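Local coordinates for sulfotransferase (Mus musculus, PDB 5X2B), which probably transfers sulfonate groups to acceptor molecules, as a cytoplasmic member of the sulfotransferase 1 family, and binds adenosine-3'-5'-diphosphate and calcium, at residues D28-D33 with K81-P86. Numbering follows the deposited sequence.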
ATOM      1  N   ASP F  28      14.872  -9.158  11.976  1.00 43.06           N
ATOM      2  CA  ASP F  28      14.971  -8.543  13.297  1.00 29.88           C
ATOM      3  C   ASP F  28      14.467  -7.055  13.282  1.00 43.42           C
ATOM      4  O   ASP F  28      15.176  -6.089  12.947  1.00 34.11           O
ATOM      5  CB  ASP F  28      16.419  -8.650  13.792  1.00 41.92           C
ATOM      6  CG  ASP F  28      16.859 -10.117  14.068  1.00 51.22           C
ATOM      7  OD1 ASP F  28      16.239 -11.077  13.535  1.00 51.20           O
ATOM      8  OD2 ASP F  28      17.841 -10.307  14.833  1.00 73.23           O
ATOM      9  N   ALA F  29      13.203  -6.891  13.625  1.00 43.36           N
ATOM     10  CA  ALA F  29      12.580  -5.585  13.639  1.00 28.54           C
ATOM     11  C   ALA F  29      13.166  -4.791  14.745  1.00 26.89           C
ATOM     12  O   ALA F  29      13.926  -5.319  15.536  1.00 40.54           O
ATOM     13  CB  ALA F  29      11.138  -5.744  13.933  1.00 43.17           C
ATOM     14  N   ARG F  30      12.755  -3.538  14.868  1.00 38.03           N
ATOM     15  CA  ARG F  30      13.208  -2.733  15.981  1.00 36.19           C
ATOM     16  C   ARG F  30      12.056  -2.015  16.586  1.00 30.90           C
ATOM     17  O   ARG F  30      11.224  -1.465  15.887  1.00 35.91           O
ATOM     18  CB  ARG F  30      14.237  -1.696  15.537  1.00 41.30           C
ATOM     19  CG  ARG F  30      15.421  -2.302  14.896  1.00 31.57           C
ATOM     20  CD  ARG F  30      16.249  -1.263  14.206  1.00 21.30           C
ATOM     21  NE  ARG F  30      17.428  -1.923  13.708  1.00 26.21           N
ATOM     22  CZ  ARG F  30      18.155  -1.473  12.716  1.00 24.73           C
ATOM     23  NH1 ARG F  30      17.844  -0.318  12.135  1.00 28.57           N
ATOM     24  NH2 ARG F  30      19.201  -2.162  12.344  1.00 30.37           N
ATOM     25  N   GLU F  31      12.047  -1.989  17.907  1.00 34.43           N
ATOM     26  CA  GLU F  31      10.998  -1.344  18.630  1.00 32.76           C
ATOM     27  C   GLU F  31      10.471  -0.260  17.790  1.00 24.47           C
ATOM     28  O   GLU F  31       9.272  -0.066  17.705  1.00 42.56           O
ATOM     29  CB  GLU F  31      11.550  -0.725  19.890  1.00 39.36           C
ATOM     30  CG  GLU F  31      11.784  -1.741  20.921  1.00 68.50           C
ATOM     31  CD  GLU F  31      10.484  -2.325  21.435  1.00 62.75           C
ATOM     32  OE1 GLU F  31       9.401  -1.850  21.001  1.00 50.66           O
ATOM     33  OE2 GLU F  31      10.548  -3.256  22.271  1.00 52.66           O
ATOM     34  N   ASP F  32      11.377   0.468  17.159  1.00 28.35           N
ATOM     35  CA  ASP F  32      10.960   1.685  16.505  1.00 42.35           C
ATOM     36  C   ASP F  32      10.762   1.512  15.012  1.00 33.23           C
ATOM     37  O   ASP F  32      10.367   2.455  14.336  1.00 43.17           O
ATOM     38  CB  ASP F  32      11.990   2.766  16.731  1.00 38.56           C
ATOM     39  CG  ASP F  32      13.259   2.526  15.938  1.00 54.42           C
ATOM     40  OD1 ASP F  32      13.322   1.648  15.023  1.00 39.80           O
ATOM     41  OD2 ASP F  32      14.204   3.261  16.253  1.00 47.56           O
ATOM     42  N   ASP F  33      11.061   0.338  14.484  1.00 32.70           N
ATOM     43  CA  ASP F  33      10.818   0.119  13.079  1.00 25.20           C
ATOM     44  C   ASP F  33       9.448   0.600  12.835  1.00 33.23           C
ATOM     45  O   ASP F  33       8.554   0.355  13.634  1.00 39.46           O
ATOM     46  CB  ASP F  33      10.807  -1.339  12.732  1.00 27.71           C
ATOM     47  CG  ASP F  33      12.117  -1.833  12.393  1.00 29.62           C
ATOM     48  OD1 ASP F  33      12.941  -1.001  12.018  1.00 22.69           O
ATOM     49  OD2 ASP F  33      12.312  -3.053  12.492  1.00 25.41           O
ATOM     50  N   LYS F  81      19.620   4.397  11.512  1.00 36.96           N
ATOM     51  CA  LYS F  81      18.560   5.277  11.973  1.00 37.09           C
ATOM     52  C   LYS F  81      17.279   4.488  12.117  1.00 34.26           C
ATOM     53  O   LYS F  81      17.242   3.241  12.016  1.00 36.06           O
ATOM     54  CB  LYS F  81      18.297   6.439  11.004  1.00 33.33           C
ATOM     55  CG  LYS F  81      19.536   7.150  10.493  1.00 55.07           C
ATOM     56  CD  LYS F  81      19.356   8.673  10.440  1.00 47.97           C
ATOM     57  CE  LYS F  81      18.665   9.113   9.169  1.00 49.55           C
ATOM     58  NZ  LYS F  81      18.137  10.505   9.171  1.00 50.67           N
ATOM     59  N   ARG F  82      16.234   5.267  12.349  1.00 31.97           N
ATOM     60  CA  ARG F  82      14.888   4.775  12.436  1.00 36.25           C
ATOM     61  C   ARG F  82      14.395   4.459  11.071  1.00 31.31           C
ATOM     62  O   ARG F  82      14.504   5.254  10.133  1.00 35.33           O
ATOM     63  CB  ARG F  82      13.958   5.827  12.994  1.00 32.52           C
ATOM     64  CG  ARG F  82      12.574   5.266  13.251  1.00 23.96           C
ATOM     65  CD  ARG F  82      11.702   6.266  13.861  1.00 34.32           C
ATOM     66  NE  ARG F  82      10.583   5.579  14.458  1.00 37.65           N
ATOM     67  CZ  ARG F  82       9.568   6.202  15.031  1.00 47.49           C
ATOM     68  NH1 ARG F  82       9.539   7.547  15.057  1.00 36.00           N
ATOM     69  NH2 ARG F  82       8.583   5.475  15.569  1.00 49.83           N
ATOM     70  N   ARG F  83      13.776   3.304  11.009  1.00 35.26           N
ATOM     71  CA  ARG F  83      13.434   2.685   9.772  1.00 29.96           C
ATOM     72  C   ARG F  83      11.960   2.768   9.485  1.00 31.76           C
ATOM     73  O   ARG F  83      11.153   2.282  10.289  1.00 42.15           O
ATOM     74  CB  ARG F  83      13.841   1.228   9.884  1.00 35.80           C
ATOM     75  CG  ARG F  83      15.303   1.048  10.033  1.00 32.67           C
ATOM     76  CD  ARG F  83      15.681  -0.372   9.725  1.00 26.02           C
ATOM     77  NE  ARG F  83      14.940  -1.269  10.595  1.00 31.28           N
ATOM     78  CZ  ARG F  83      15.332  -2.491  10.893  1.00 24.30           C
ATOM     79  NH1 ARG F  83      16.463  -2.939  10.398  1.00 17.98           N
ATOM     80  NH2 ARG F  83      14.608  -3.250  11.699  1.00 35.21           N
ATOM     81  N   ALA F  84      11.613   3.374   8.335  1.00 32.91           N
ATOM     82  CA  ALA F  84      10.269   3.235   7.711  1.00 21.54           C
ATOM     83  C   ALA F  84      10.302   2.189   6.600  1.00 29.14           C
ATOM     84  O   ALA F  84      10.975   2.370   5.584  1.00 28.94           O
ATOM     85  CB  ALA F  84       9.798   4.541   7.135  1.00 28.46           C
ATOM     86  N   ILE F  85       9.597   1.087   6.815  1.00 22.68           N
ATOM     87  CA  ILE F  85       9.702  -0.079   5.962  1.00 28.38           C
ATOM     88  C   ILE F  85       8.417  -0.307   5.157  1.00 35.86           C
ATOM     89  O   ILE F  85       7.333  -0.558   5.708  1.00 29.48           O
ATOM     90  CB  ILE F  85      10.001  -1.268   6.804  1.00 24.11           C
ATOM     91  CG1 ILE F  85      11.251  -0.963   7.652  1.00 28.72           C
ATOM     92  CG2 ILE F  85      10.139  -2.470   5.914  1.00 28.23           C
ATOM     93  CD1 ILE F  85      11.434  -1.884   8.852  1.00 29.98           C
ATOM     94  N   PRO F  86       8.516  -0.141   3.833  1.00 35.46           N
ATOM     95  CA  PRO F  86       7.267  -0.260   3.100  1.00 26.76           C
ATOM     96  C   PRO F  86       7.021  -1.708   2.736  1.00 30.81           C
ATOM     97  O   PRO F  86       8.013  -2.448   2.650  1.00 29.14           O
ATOM     98  CB  PRO F  86       7.523   0.595   1.867  1.00 33.51           C
ATOM     99  CG  PRO F  86       9.020   0.656   1.734  1.00 33.98           C
ATOM    100  CD  PRO F  86       9.577   0.520   3.053  1.00 24.30           C
TER
HETATM  101  O   HOH W   1      17.386  -5.960  11.429  1.00 36.82           O
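R83 reaches from its strand into the loop 28-33, where D33 and the carbonyl of D28 meet the edge of its guanidinium and R30 lies over one face. Followed outward, CB of R83 passes 3.2 Å from D33 OD1, CG and CD run on past R30 NH1, CD at 3.2 Å from it, and a bend at chi3 (-57°) turns the planar end alongside the D33 carboxylate. The two groups are nearly coplanar, 20° apart, and form a two-pronged salt bridge: NE donates to OD1 and NH2 faces OD2, though both bonds are modelled very short and the place of OD2 is doubtful. NH2 also donates to D28 O at 3.2 Å, almost within the guanidinium plane. At the tip, NH1 has a water, held weakly, that in turn donates to D28 O. The guanidinium of R30 stacks flat on that of R83, centres 3.5 Å apart; the carboxylate of D33 probably offsets the like charges, while R30 NH1 and NH2 donate hydrogen bonds to the carbonyls of I79 and K77. With an alanine here instead of R83, the buried D33 carboxylate is likely to lose its countercharge, and R30 the surface it stacks on. Beside this, R82 NE gives D32 O a nearly straight bond of 3.1 Å, and I85 CD1 packs against D33 CG at 3.6 Å. The loop, which includes a type I turn from R30 to D33, is thus fastened to strand 82-87 just before entering strand 34-37, its parallel neighbour in the central sheet; strand 59-61 flanks the other side, and helix 96-101 packs against A29.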